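Local coordinates for Spermidine/putrescine ABC transporter, periplasmic binding protein (Treponema pallidum, PDB 2V84) that probably binds polyamines such as spermidine and putrescine in the periplasm, as the receptor lipoprotein of an ABC transporter, at residues Phe83-Ile86 / Met87-His91; Ala172-Ser176 / Leu177-Val181; Glu234-Glu237 / Ala238-Glu241; Trp148-Phe151 / Ser152-Asp155; His273-Ile276 / Asn277-Glu281. One frame throughout, in Å; residues are numbered along the deposited sequence.

All five contacts are local, each within one run of chain, in a two-lobed solute-binding protein. Along the chain they come in the order 1, 4, 2, 3, 5. Contacts 1 and 5 lie on helices 81-89 and 269-279, their centres about 23 Å apart. Contact 2 ends helix 166-176, contact 4 lies between strands 125-137 and 160-162, and contact 3 lies between helix 228-234 and strand 243-246. Contacts 2 and 4 touch, where S176 and A172 pack on W148. Contacts 4 and 5 are farthest apart, about 43 Å between centres. The contacts are thus spread widely over the protein, and contacts 1 and 2 come near R167, a predicted spermidine-binding residue.

Contact 1: Phe83-Ile86 / Met87-His91; sequences FVSI and MKRKH
M87 N bonds to F83 O at 3.0 Å, and this is the first of four backbone hydrogen bonds that join residues 83-86 to 87-91. K88 N to V84 O follows at 2.9 Å. R89 N to S85 O and K90 N to I86 O are both longer. Each bond spans four residues, the alpha-helical spacing.

Apolar contact is light. With CG beside its own backbone N (chi1 -66°), M87 lays CB, CG and SD against F83 O. SD is 3.2 Å from F83 O and 4.5 Å from F83 CB. M87 also packs on M63 and F64 of helix 60-67. Within the first segment, I86 CD1 sits over the centre of the F83 ring, 4.3 Å above its plane.

The charged ends of K88 and R89 have their strong partners outside the segments. The R89 chain bends at chi3 (-56°) and folds back beside the preceding turn. S85 O lies over one face of its guanidinium, toward the rim, and R89 NH1 comes to 3.7 Å from S85 OG. The strong partner of NH1 is D325, in a salt bridge. K88 passes V84 O with its CB and CG, then leads away to a salt bridge with D118. These two bridges tie the helix end to loops on its flank.

H91 has positive phi (61°), and two bonds run back into the last turn. One of them is H91 N to K88 O at 3.0 Å. This is the Schellman motif that closes helix 81-89.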
loop_
_atom_site.group_PDB
_atom_site.type_symbol
_atom_site.label_atom_id
_atom_site.label_comp_id
_atom_site.label_asym_id
_atom_site.label_seq_id
_atom_site.Cartn_x
_atom_site.Cartn_y
_atom_site.Cartn_z
ATOM N N PHE A 83 -1.518 -8.234 -7.090
ATOM C CA PHE A 83 -2.115 -9.492 -6.632
ATOM C C PHE A 83 -3.560 -9.682 -7.076
ATOM O O PHE A 83 -4.014 -10.820 -7.191
ATOM C CB PHE A 83 -1.986 -9.662 -5.119
ATOM C CG PHE A 83 -0.653 -10.187 -4.705
ATOM C CD1 PHE A 83 0.427 -9.319 -4.572
ATOM C CD2 PHE A 83 -0.458 -11.552 -4.495
ATOM C CE1 PHE A 83 1.678 -9.807 -4.219
ATOM C CE2 PHE A 83 0.804 -12.043 -4.127
ATOM C CZ PHE A 83 1.860 -11.159 -3.994
ATOM N N VAL A 84 -4.295 -8.603 -7.365
ATOM C CA VAL A 84 -5.621 -8.830 -7.985
ATOM C C VAL A 84 -5.467 -9.460 -9.382
ATOM O O VAL A 84 -6.190 -10.437 -9.739
ATOM C CB VAL A 84 -6.500 -7.563 -8.014
ATOM C CG1 VAL A 84 -7.806 -7.833 -8.796
ATOM C CG2 VAL A 84 -6.837 -7.128 -6.585
ATOM N N SER A 85 -4.528 -8.929 -10.159
ATOM C CA SER A 85 -4.279 -9.408 -11.517
ATOM C C SER A 85 -3.764 -10.856 -11.533
ATOM O O SER A 85 -4.275 -11.701 -12.283
ATOM C CB SER A 85 -3.344 -8.449 -12.246
ATOM O OG SER A 85 -2.915 -8.968 -13.508
ATOM N N ILE A 86 -2.780 -11.149 -10.682
ATOM C CA ILE A 86 -2.279 -12.526 -10.481
ATOM C C ILE A 86 -3.409 -13.488 -10.143
ATOM O O ILE A 86 -3.518 -14.576 -10.744
ATOM C CB ILE A 86 -1.196 -12.599 -9.334
ATOM C CG1 ILE A 86 0.108 -11.921 -9.757
ATOM C CG2 ILE A 86 -0.936 -14.042 -8.916
ATOM C CD1 ILE A 86 1.009 -11.454 -8.584
ATOM N N MET A 87 -4.251 -13.091 -9.188
ATOM C CA MET A 87 -5.312 -13.976 -8.681
ATOM C C MET A 87 -6.478 -14.156 -9.648
ATOM O O MET A 87 -7.120 -15.212 -9.645
ATOM C CB MET A 87 -5.832 -13.505 -7.329
ATOM C CG MET A 87 -4.787 -13.610 -6.224
ATOM S SD MET A 87 -5.309 -12.609 -4.838
ATOM C CE MET A 87 -5.875 -13.916 -3.774
ATOM N N LYS A 88 -6.743 -13.140 -10.468
ATOM C CA LYS A 88 -7.695 -13.292 -11.578
ATOM C C LYS A 88 -7.251 -14.372 -12.581
ATOM O O LYS A 88 -8.048 -15.223 -12.997
ATOM C CB LYS A 88 -7.913 -11.953 -12.291
ATOM C CG LYS A 88 -9.085 -11.152 -11.754
ATOM C CD LYS A 88 -9.144 -9.773 -12.367
ATOM C CE LYS A 88 -9.793 -9.787 -13.735
ATOM N NZ LYS A 88 -10.182 -8.403 -14.125
ATOM N N ARG A 89 -5.973 -14.354 -12.958
ATOM C CA ARG A 89 -5.480 -15.309 -13.963
ATOM C C ARG A 89 -5.420 -16.746 -13.441
ATOM O O ARG A 89 -5.578 -17.713 -14.208
ATOM C CB ARG A 89 -4.119 -14.883 -14.493
ATOM C CG ARG A 89 -4.096 -13.476 -15.094
ATOM C CD ARG A 89 -2.876 -13.316 -15.958
ATOM N NE ARG A 89 -1.655 -13.595 -15.214
ATOM C CZ ARG A 89 -0.755 -12.673 -14.940
ATOM N NH1 ARG A 89 -0.954 -11.437 -15.369
ATOM N NH2 ARG A 89 0.339 -12.972 -14.247
ATOM N N LYS A 90 -5.192 -16.867 -12.137
ATOM C CA LYS A 90 -5.198 -18.142 -11.431
ATOM C C LYS A 90 -6.600 -18.550 -11.009
ATOM O O LYS A 90 -6.780 -19.598 -10.391
ATOM C CB LYS A 90 -4.293 -18.063 -10.195
ATOM C CG LYS A 90 -2.808 -18.094 -10.497
ATOM C CD LYS A 90 -2.027 -18.760 -9.357
ATOM C CE LYS A 90 -0.593 -19.063 -9.771
ATOM N NZ LYS A 90 -0.035 -20.254 -9.062
ATOM N N HIS A 91 -7.586 -17.709 -11.333
ATOM C CA HIS A 91 -9.011 -17.982 -11.085
ATOM C C HIS A 91 -9.356 -18.166 -9.616
ATOM O O HIS A 91 -10.130 -19.051 -9.263
ATOM C CB HIS A 91 -9.475 -19.193 -11.895
ATOM C CG HIS A 91 -9.140 -19.100 -13.345
ATOM N ND1 HIS A 91 -9.832 -18.284 -14.215
ATOM C CD2 HIS A 91 -8.188 -19.720 -14.082
ATOM C CE1 HIS A 91 -9.330 -18.416 -15.430
ATOM N NE2 HIS A 91 -8.328 -19.278 -15.375
#

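Contact 2: Ala172-Ser176 / Leu177-Val181; sequences AALAS and LGYNV
A173 O accepts from L177 N at 3.1 Å. It also meets the L177 side chain: CG is 3.4 Å from A173 O, and CD1 is close behind. Farther out, A173 packs on V196 of helix 186-200.

L174 has the broadest contact. Its O accepts from Y179 N at 2.8 Å, with the donor above the carbonyl plane. Its side chain crosses that of Y179 at about a right angle, with CD2 3.8 Å from Y179 CB. The Y179 hydroxyl is bonded to Q191 of helix 186-200. L174 CD1 rests on the backbone oxygens of N180 and V181, the nearer being N180 O at 3.7 Å.

The bond from Y179 N to L174 O and the bond from G178 N to A175 O, 2.9 Å, make a Schellman motif. G178 is its C-prime residue, with phi 74°, and it ends helix 166-176.

A175 also touches V181, with CB 4.0 Å from CG1. V181 O accepts from R167 NH2, and R167 is a predicted spermidine-binding residue.

S176 comes last on the helix and packs on W148 and W200. Its OG is anti to its carbonyl carbon (chi1 -61°), which turns it back along the helix to A172 O at 2.9 Å. S176 N bonds to the same oxygen, and the two donors reach A172 O from opposite faces of its carbonyl plane.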
loop_
_atom_site.group_PDB
_atom_site.type_symbol
_atom_site.label_atom_id
_atom_site.label_comp_id
_atom_site.label_asym_id
_atom_site.label_seq_id
_atom_site.Cartn_x
_atom_site.Cartn_y
_atom_site.Cartn_z
ATOM N N ALA A 172 11.335 2.210 -6.864
ATOM C CA ALA A 172 11.984 3.507 -6.617
ATOM C C ALA A 172 13.226 3.704 -7.473
ATOM O O ALA A 172 13.462 4.798 -7.980
ATOM C CB ALA A 172 12.322 3.638 -5.172
ATOM N N ALA A 173 14.020 2.647 -7.627
ATOM C CA ALA A 173 15.224 2.680 -8.461
ATOM C C ALA A 173 14.874 2.851 -9.931
ATOM O O ALA A 173 15.465 3.683 -10.623
ATOM C CB ALA A 173 16.050 1.433 -8.252
ATOM N N LEU A 174 13.900 2.072 -10.388
ATOM C CA LEU A 174 13.370 2.190 -11.761
ATOM C C LEU A 174 12.836 3.592 -12.046
ATOM O O LEU A 174 13.205 4.197 -13.055
ATOM C CB LEU A 174 12.278 1.155 -11.993
ATOM C CG LEU A 174 12.784 -0.278 -12.189
ATOM C CD1 LEU A 174 11.672 -1.305 -11.980
ATOM C CD2 LEU A 174 13.422 -0.426 -13.562
ATOM N N ALA A 175 11.982 4.100 -11.147
ATOM C CA ALA A 175 11.450 5.453 -11.224
ATOM C C ALA A 175 12.574 6.490 -11.369
ATOM O O ALA A 175 12.576 7.270 -12.320
ATOM C CB ALA A 175 10.575 5.753 -10.017
ATOM N N SER A 176 13.533 6.472 -10.445
ATOM C CA SER A 176 14.696 7.369 -10.496
ATOM C C SER A 176 15.418 7.351 -11.835
ATOM O O SER A 176 15.821 8.402 -12.325
ATOM C CB SER A 176 15.705 7.027 -9.403
ATOM O OG SER A 176 15.115 7.170 -8.135
ATOM N N LEU A 177 15.578 6.162 -12.415
ATOM C CA LEU A 177 16.227 5.992 -13.730
ATOM C C LEU A 177 15.313 6.257 -14.935
ATOM O O LEU A 177 15.701 5.981 -16.084
ATOM C CB LEU A 177 16.823 4.586 -13.846
ATOM C CG LEU A 177 17.947 4.271 -12.851
ATOM C CD1 LEU A 177 18.125 2.770 -12.683
ATOM C CD2 LEU A 177 19.244 4.945 -13.282
ATOM N N GLY A 178 14.107 6.772 -14.679
ATOM C CA GLY A 178 13.177 7.134 -15.750
ATOM C C GLY A 178 12.527 5.932 -16.407
ATOM O O GLY A 178 11.979 6.018 -17.518
ATOM N N TYR A 179 12.582 4.801 -15.715
ATOM C CA TYR A 179 11.995 3.568 -16.220
ATOM C C TYR A 179 10.672 3.234 -15.529
ATOM O O TYR A 179 10.416 3.657 -14.399
ATOM C CB TYR A 179 12.988 2.419 -16.061
ATOM C CG TYR A 179 14.302 2.624 -16.795
ATOM C CD1 TYR A 179 14.337 3.236 -18.054
ATOM C CD2 TYR A 179 15.502 2.175 -16.250
ATOM C CE1 TYR A 179 15.530 3.420 -18.735
ATOM C CE2 TYR A 179 16.705 2.348 -16.925
ATOM C CZ TYR A 179 16.710 2.966 -18.174
ATOM O OH TYR A 179 17.889 3.134 -18.863
ATOM N N ASN A 180 9.822 2.474 -16.213
ATOM C CA ASN A 180 8.543 2.110 -15.632
ATOM C C ASN A 180 8.736 1.227 -14.402
ATOM O O ASN A 180 9.480 0.238 -14.472
ATOM C CB ASN A 180 7.655 1.399 -16.659
ATOM C CG ASN A 180 6.204 1.433 -16.262
ATOM O OD1 ASN A 180 5.742 0.610 -15.477
ATOM N ND2 ASN A 180 5.482 2.423 -16.774
ATOM N N VAL A 181 8.088 1.570 -13.286
ATOM C CA VAL A 181 8.214 0.748 -12.077
ATOM C C VAL A 181 7.733 -0.687 -12.309
ATOM O O VAL A 181 7.962 -1.574 -11.483
ATOM C CB VAL A 181 7.556 1.390 -10.775
ATOM C CG1 VAL A 181 7.878 2.875 -10.666
ATOM C CG2 VAL A 181 6.084 1.173 -10.719
#

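Contact 3: Glu234-Glu237 / Ala238-Glu241; sequences ETPE and AMHE
After P236 the backbone coils in tight turns: M239 N bonds to P236 O at 2.9 Å, and H240 N bonds to E237 O at 3.2 Å. Both bonds span three residues, and in both the donor stands above the carbonyl plane.

The H240 side chain lies against the chain that enters these turns. Its CG is anti to the carbonyl carbon (chi1 -75°), which brings the imidazole back to E237 CA and T235 O. NE2 donates to T235 O at 2.8 Å. The bond is bent, with an N-H...O angle of 132°. The oxygen lies at the ring edge, 24° out of the ring plane. The donor in turn stands above the T235 carbonyl plane.

One face of the imidazole is covered by E237. Its CA lies 3.7 Å from the ring centroid and almost exactly on the ring normal, a CH-pi contact. The E237 chain then extends outward. Its CG is 4.0 Å from H240 ND1, but its carboxylate does not reach the ring. The H240 ring also meets F232 edge-to-face, which links the turns to helix 228-234.

Two apolar pairs complete the contact. T235 CG2 lies 3.7 Å from M239 CB, with the two side chains crossing at about a right angle. P236 CG comes to 4.2 Å from M239 CG. M239 then leads away toward K139, while T235 also touches A217 of helix 212-218.

Together these bonds form a compact run of i to i+3 turns at the surface. It connects helix 228-234 to strand 243-246, with one histidine bonded back to the chain that enters the turns.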
loop_
_atom_site.group_PDB
_atom_site.type_symbol
_atom_site.label_atom_id
_atom_site.label_comp_id
_atom_site.label_asym_id
_atom_site.label_seq_id
_atom_site.Cartn_x
_atom_site.Cartn_y
_atom_site.Cartn_z
ATOM N N GLU A 234 3.967 6.513 15.266
ATOM C CA GLU A 234 5.050 6.079 16.137
ATOM C C GLU A 234 5.862 7.212 16.766
ATOM O O GLU A 234 6.656 6.980 17.686
ATOM C CB GLU A 234 5.972 5.174 15.338
ATOM C CG GLU A 234 6.936 4.387 16.170
ATOM C CD GLU A 234 6.413 3.023 16.507
ATOM O OE1 GLU A 234 5.731 2.413 15.644
ATOM O OE2 GLU A 234 6.704 2.566 17.631
ATOM N N THR A 235 5.685 8.432 16.272
ATOM C CA THR A 235 6.416 9.584 16.809
ATOM C C THR A 235 5.433 10.466 17.563
ATOM O O THR A 235 4.353 10.738 17.047
ATOM C CB THR A 235 7.110 10.397 15.672
ATOM O OG1 THR A 235 8.143 9.606 15.075
ATOM C CG2 THR A 235 7.752 11.663 16.213
ATOM N N PRO A 236 5.802 10.928 18.785
ATOM C CA PRO A 236 4.873 11.768 19.549
ATOM C C PRO A 236 4.435 12.980 18.740
ATOM O O PRO A 236 5.222 13.505 17.957
ATOM C CB PRO A 236 5.696 12.214 20.774
ATOM C CG PRO A 236 7.104 11.849 20.490
ATOM C CD PRO A 236 7.070 10.711 19.503
ATOM N N GLU A 237 3.187 13.406 18.925
ATOM C CA GLU A 237 2.613 14.518 18.163
ATOM C C GLU A 237 3.453 15.800 18.271
ATOM O O GLU A 237 3.552 16.575 17.311
ATOM C CB GLU A 237 1.177 14.782 18.622
ATOM C CG GLU A 237 0.231 15.258 17.524
ATOM C CD GLU A 237 -0.907 16.101 18.078
ATOM O OE1 GLU A 237 -0.643 17.246 18.495
ATOM O OE2 GLU A 237 -2.069 15.621 18.094
ATOM N N ALA A 238 4.060 16.003 19.442
ATOM C CA ALA A 238 4.942 17.136 19.699
ATOM C C ALA A 238 6.085 17.230 18.696
ATOM O O ALA A 238 6.572 18.325 18.404
ATOM C CB ALA A 238 5.496 17.061 21.122
ATOM N N MET A 239 6.509 16.081 18.174
ATOM C CA MET A 239 7.699 16.006 17.335
ATOM C C MET A 239 7.403 15.909 15.834
ATOM O O MET A 239 8.320 15.890 15.016
ATOM C CB MET A 239 8.625 14.876 17.810
ATOM C CG MET A 239 9.322 15.186 19.131
ATOM S SD MET A 239 9.990 16.866 19.095
ATOM C CE MET A 239 10.704 17.053 20.731
ATOM N N HIS A 240 6.118 15.911 15.494
ATOM C CA HIS A 240 5.647 15.876 14.108
ATOM C C HIS A 240 6.126 17.035 13.226
ATOM O O HIS A 240 6.381 16.837 12.043
ATOM C CB HIS A 240 4.115 15.786 14.085
ATOM C CG HIS A 240 3.586 14.436 14.446
ATOM N ND1 HIS A 240 2.265 14.084 14.274
ATOM C CD2 HIS A 240 4.205 13.339 14.944
ATOM C CE1 HIS A 240 2.090 12.833 14.662
ATOM N NE2 HIS A 240 3.252 12.357 15.069
ATOM N N GLU A 241 6.251 18.234 13.803
ATOM C CA GLU A 241 6.682 19.414 13.045
ATOM C C GLU A 241 8.109 19.269 12.507
ATOM O O GLU A 241 8.520 20.002 11.603
ATOM C CB GLU A 241 6.572 20.686 13.895
ATOM C CG GLU A 241 7.447 20.692 15.142
ATOM C CD GLU A 241 7.272 21.948 16.001
ATOM O OE1 GLU A 241 6.114 22.313 16.325
ATOM O OE2 GLU A 241 8.302 22.551 16.369
#

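Contact 4: Trp148-Phe151 / Ser152-Asp155; sequences WSIF and SRKD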
loop_
_atom_site.group_PDB
_atom_site.type_symbol
_atom_site.label_atom_id
_atom_site.label_comp_id
_atom_site.label_asym_id
_atom_site.label_seq_id
_atom_site.Cartn_x
_atom_site.Cartn_y
_atom_site.Cartn_z
ATOM N N TRP A 148 14.602 10.313 -4.302
ATOM C CA TRP A 148 15.139 8.997 -3.901
ATOM C C TRP A 148 16.657 8.994 -3.741
ATOM O O TRP A 148 17.210 8.131 -3.070
ATOM C CB TRP A 148 14.738 7.917 -4.925
ATOM C CG TRP A 148 13.239 7.717 -4.961
ATOM C CD1 TRP A 148 12.386 8.146 -5.927
ATOM C CD2 TRP A 148 12.424 7.086 -3.954
ATOM N NE1 TRP A 148 11.088 7.829 -5.590
ATOM C CE2 TRP A 148 11.081 7.174 -4.390
ATOM C CE3 TRP A 148 12.700 6.452 -2.737
ATOM C CZ2 TRP A 148 10.007 6.658 -3.643
ATOM C CZ3 TRP A 148 11.638 5.937 -1.991
ATOM C CH2 TRP A 148 10.304 6.030 -2.459
ATOM N N SER A 149 17.339 9.900 -4.436
ATOM C CA SER A 149 18.782 9.932 -4.377
ATOM C C SER A 149 19.250 10.320 -2.981
ATOM O O SER A 149 20.447 10.352 -2.717
ATOM C CB SER A 149 19.340 10.874 -5.430
ATOM O OG SER A 149 19.253 10.243 -6.719
ATOM N N ILE A 150 18.312 10.606 -2.080
ATOM C CA ILE A 150 18.684 10.907 -0.686
ATOM C C ILE A 150 19.376 9.677 -0.074
ATOM O O ILE A 150 20.202 9.776 0.831
ATOM C CB ILE A 150 17.452 11.334 0.163
ATOM C CG1 ILE A 150 17.915 11.909 1.514
ATOM C CG2 ILE A 150 16.436 10.168 0.331
ATOM C CD1 ILE A 150 16.904 12.846 2.166
ATOM N N PHE A 151 19.059 8.500 -0.604
ATOM C CA PHE A 151 19.680 7.284 -0.097
ATOM C C PHE A 151 21.127 7.057 -0.553
ATOM O O PHE A 151 21.804 6.164 -0.053
ATOM C CB PHE A 151 18.761 6.075 -0.361
ATOM C CG PHE A 151 17.468 6.155 0.396
ATOM C CD1 PHE A 151 17.458 5.969 1.778
ATOM C CD2 PHE A 151 16.255 6.425 -0.267
ATOM C CE1 PHE A 151 16.274 6.048 2.506
ATOM C CE2 PHE A 151 15.067 6.506 0.436
ATOM C CZ PHE A 151 15.076 6.327 1.837
ATOM N N SER A 152 21.614 7.898 -1.462
ATOM C CA SER A 152 23.010 7.831 -1.867
ATOM C C SER A 152 23.898 8.798 -1.059
ATOM O O SER A 152 25.091 8.925 -1.342
ATOM C CB SER A 152 23.126 8.084 -3.366
ATOM O OG SER A 152 22.974 9.462 -3.593
ATOM N N ARG A 153 23.316 9.457 -0.053
ATOM C CA ARG A 153 24.056 10.409 0.786
ATOM C C ARG A 153 24.978 9.714 1.768
ATOM O O ARG A 153 24.524 9.163 2.755
ATOM C CB ARG A 153 23.101 11.320 1.549
ATOM C CG ARG A 153 22.484 12.328 0.630
ATOM C CD ARG A 153 21.783 13.424 1.339
ATOM N NE ARG A 153 22.576 14.162 2.331
ATOM C CZ ARG A 153 22.089 15.235 2.935
ATOM N NH1 ARG A 153 20.886 15.671 2.589
ATOM N NH2 ARG A 153 22.781 15.891 3.847
ATOM N N LYS A 154 26.276 9.771 1.486
ATOM C CA LYS A 154 27.303 9.152 2.336
ATOM C C LYS A 154 27.442 9.763 3.729
ATOM O O LYS A 154 27.831 9.053 4.662
ATOM C CB LYS A 154 28.652 9.060 1.606
ATOM C CG LYS A 154 28.603 8.009 0.481
ATOM C CD LYS A 154 29.973 7.512 0.006
ATOM C CE LYS A 154 29.808 6.689 -1.285
ATOM N NZ LYS A 154 31.059 6.031 -1.786
ATOM N N ASP A 155 27.078 11.044 3.859
ATOM C CA ASP A 155 27.040 11.756 5.141
ATOM C C ASP A 155 25.940 11.294 6.107
ATOM O O ASP A 155 25.976 11.615 7.305
ATOM C CB ASP A 155 27.010 13.281 4.934
ATOM C CG ASP A 155 25.710 13.792 4.310
ATOM O OD1 ASP A 155 25.192 13.203 3.340
ATOM O OD2 ASP A 155 25.212 14.835 4.783
#
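S152 N bonds to S149 O at 3.0 Å, and R153 N bonds to I150 O at 3.3 Å. F151 N to W148 O has the same three-residue spacing, so residues 148-151 form a 3-10 turn. In both bonds across the segments the donor stands well above the carbonyl plane. The chain then leaves the turn at R153, whose psi is 106°.

S149 O takes a second bond, from S152 OG at 2.8 Å. This hydroxyl lies in the carbonyl plane, on a lone pair. It gets there because OG sits between the backbone N and the carbonyl carbon (chi1 76°), on the side of the preceding turn.

The aliphatic part of R153 crosses I150 at a slant. CB and CG are each 3.4 Å from I150 O, and CD is 4.2 Å from I150 CG1. I150 itself packs on strands 125-137 and 223-226. At chi3 (55°) the R153 chain bends and presents its guanidinium side-on to D155. Within residues 152-155 the two form a two-bond salt bridge, NE to OD1 at 3.0 Å and NH2 to OD2 at 2.8 Å. Both oxygens use their syn lone pairs, and both lie in the guanidinium plane.

S149 O, with two donors, S152 N and OG, holds the S152 hydroxyl at the end of the turn. Bonds from NE and NH2 to D155 and from NH1 to S143 O fix the rotation of the guanidinium, and its charge is probably well balanced by D155.

Contact 5: His273-Ile276 / Asn277-Glu281; sequences HAFI and NFFLE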
loop_
_atom_site.group_PDB
_atom_site.type_symbol
_atom_site.label_atom_id
_atom_site.label_comp_id
_atom_site.label_asym_id
_atom_site.label_seq_id
_atom_site.Cartn_x
_atom_site.Cartn_y
_atom_site.Cartn_z
ATOM N N HIS A 273 -20.609 -8.403 0.373
ATOM C CA HIS A 273 -21.009 -7.220 -0.392
ATOM C C HIS A 273 -21.457 -6.102 0.554
ATOM O O HIS A 273 -21.188 -4.926 0.317
ATOM C CB HIS A 273 -22.168 -7.566 -1.333
ATOM C CG HIS A 273 -21.775 -8.399 -2.515
ATOM N ND1 HIS A 273 -21.651 -9.767 -2.453
ATOM C CD2 HIS A 273 -21.468 -8.053 -3.788
ATOM C CE1 HIS A 273 -21.319 -10.235 -3.645
ATOM N NE2 HIS A 273 -21.192 -9.214 -4.469
ATOM N N ALA A 274 -22.145 -6.486 1.627
ATOM C CA ALA A 274 -22.719 -5.535 2.563
ATOM C C ALA A 274 -21.616 -4.803 3.291
ATOM O O ALA A 274 -21.742 -3.617 3.610
ATOM C CB ALA A 274 -23.645 -6.249 3.557
ATOM N N PHE A 275 -20.524 -5.505 3.550
ATOM C CA PHE A 275 -19.409 -4.859 4.204
ATOM C C PHE A 275 -18.672 -3.891 3.296
ATOM O O PHE A 275 -18.339 -2.791 3.724
ATOM C CB PHE A 275 -18.453 -5.863 4.833
ATOM C CG PHE A 275 -17.388 -5.204 5.657
ATOM C CD1 PHE A 275 -17.618 -4.896 6.997
ATOM C CD2 PHE A 275 -16.171 -4.836 5.076
ATOM C CE1 PHE A 275 -16.637 -4.255 7.757
ATOM C CE2 PHE A 275 -15.185 -4.192 5.827
ATOM C CZ PHE A 275 -15.420 -3.905 7.169
ATOM N N ILE A 276 -18.462 -4.253 2.028
ATOM C CA ILE A 276 -17.843 -3.331 1.081
ATOM C C ILE A 276 -18.716 -2.080 0.939
ATOM O O ILE A 276 -18.220 -0.948 0.922
ATOM C CB ILE A 276 -17.662 -4.006 -0.331
ATOM C CG1 ILE A 276 -16.780 -5.269 -0.211
ATOM C CG2 ILE A 276 -17.089 -3.012 -1.355
ATOM C CD1 ILE A 276 -16.743 -6.126 -1.494
ATOM N N ASN A 277 -20.025 -2.307 0.815
ATOM C CA ASN A 277 -20.988 -1.224 0.746
ATOM C C ASN A 277 -20.932 -0.333 2.004
ATOM O O ASN A 277 -20.960 0.881 1.896
ATOM C CB ASN A 277 -22.402 -1.771 0.503
ATOM C CG ASN A 277 -23.357 -0.700 0.023
ATOM O OD1 ASN A 277 -23.090 -0.030 -0.967
ATOM N ND2 ASN A 277 -24.476 -0.531 0.729
ATOM N N PHE A 278 -20.820 -0.949 3.183
ATOM C CA PHE A 278 -20.726 -0.237 4.468
ATOM C C PHE A 278 -19.434 0.602 4.536
ATOM O O PHE A 278 -19.444 1.775 4.916
ATOM C CB PHE A 278 -20.780 -1.274 5.604
ATOM C CG PHE A 278 -20.486 -0.724 6.980
ATOM C CD1 PHE A 278 -19.171 -0.676 7.467
ATOM C CD2 PHE A 278 -21.525 -0.333 7.822
ATOM C CE1 PHE A 278 -18.900 -0.190 8.766
ATOM C CE2 PHE A 278 -21.263 0.148 9.124
ATOM C CZ PHE A 278 -19.954 0.215 9.587
ATOM N N PHE A 279 -18.332 -0.005 4.140
ATOM C CA PHE A 279 -17.013 0.633 4.228
ATOM C C PHE A 279 -16.947 1.882 3.349
ATOM O O PHE A 279 -16.296 2.877 3.690
ATOM C CB PHE A 279 -15.966 -0.398 3.819
ATOM C CG PHE A 279 -14.562 -0.014 4.145
ATOM C CD1 PHE A 279 -14.053 -0.194 5.437
ATOM C CD2 PHE A 279 -13.730 0.492 3.150
ATOM C CE1 PHE A 279 -12.723 0.157 5.730
ATOM C CE2 PHE A 279 -12.399 0.830 3.430
ATOM C CZ PHE A 279 -11.908 0.667 4.732
ATOM N N LEU A 280 -17.650 1.822 2.215
ATOM C CA LEU A 280 -17.706 2.937 1.269
ATOM C C LEU A 280 -18.790 3.985 1.575
ATOM O O LEU A 280 -18.946 4.933 0.811
ATOM C CB LEU A 280 -17.873 2.436 -0.166
ATOM C CG LEU A 280 -16.687 1.662 -0.772
ATOM C CD1 LEU A 280 -17.069 1.169 -2.160
ATOM C CD2 LEU A 280 -15.409 2.475 -0.809
ATOM N N GLU A 281 -19.535 3.807 2.665
ATOM C CA GLU A 281 -20.391 4.880 3.171
ATOM C C GLU A 281 -19.480 6.050 3.551
ATOM O O GLU A 281 -18.490 5.833 4.227
ATOM C CB GLU A 281 -21.190 4.407 4.382
ATOM C CG GLU A 281 -22.526 5.105 4.556
ATOM C CD GLU A 281 -23.541 4.768 3.472
ATOM O OE1 GLU A 281 -24.021 3.598 3.427
ATOM O OE2 GLU A 281 -23.890 5.692 2.691
HETATM O O HOH W 1 -24.048 -2.023 3.575
#
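The last turns of helix 269-279 hold this contact, which is largely buried. N277 N bonds to H273 O at 2.9 Å, F278 N to A274 O at 2.9 Å, and F279 N to F275 O at 2.8 Å. L280 N to I276 O completes the series.

Three phenylalanines project from these turns, each with CG anti to its backbone N (chi1 of F275 -173°). The ring end of F275 comes back toward the following turn. Its CE2 lies 4.2 Å from F279 CD1, and its CE1 lies 4.4 Å from F278 CD1. F275 and F278 both meet F44 edge-to-face. F279 stacks on Y127 and meets F260 edge-to-face. On another side, I276 CG2 approaches L280 CD1 at 4.3 Å.

A water bridges the polar side. It donates to A274 O at 2.8 Å and accepts from N277 ND2 at 3.2 Å. A274 O thus serves both this water and F278 N.

E281 N bonds to F278 O, and E281 is the N-cap of helix 282-292. The contact is an aromatic-rich helix end that packs on helix 38-48 and strands 76-77 and 254-260, at the join between two successive helices.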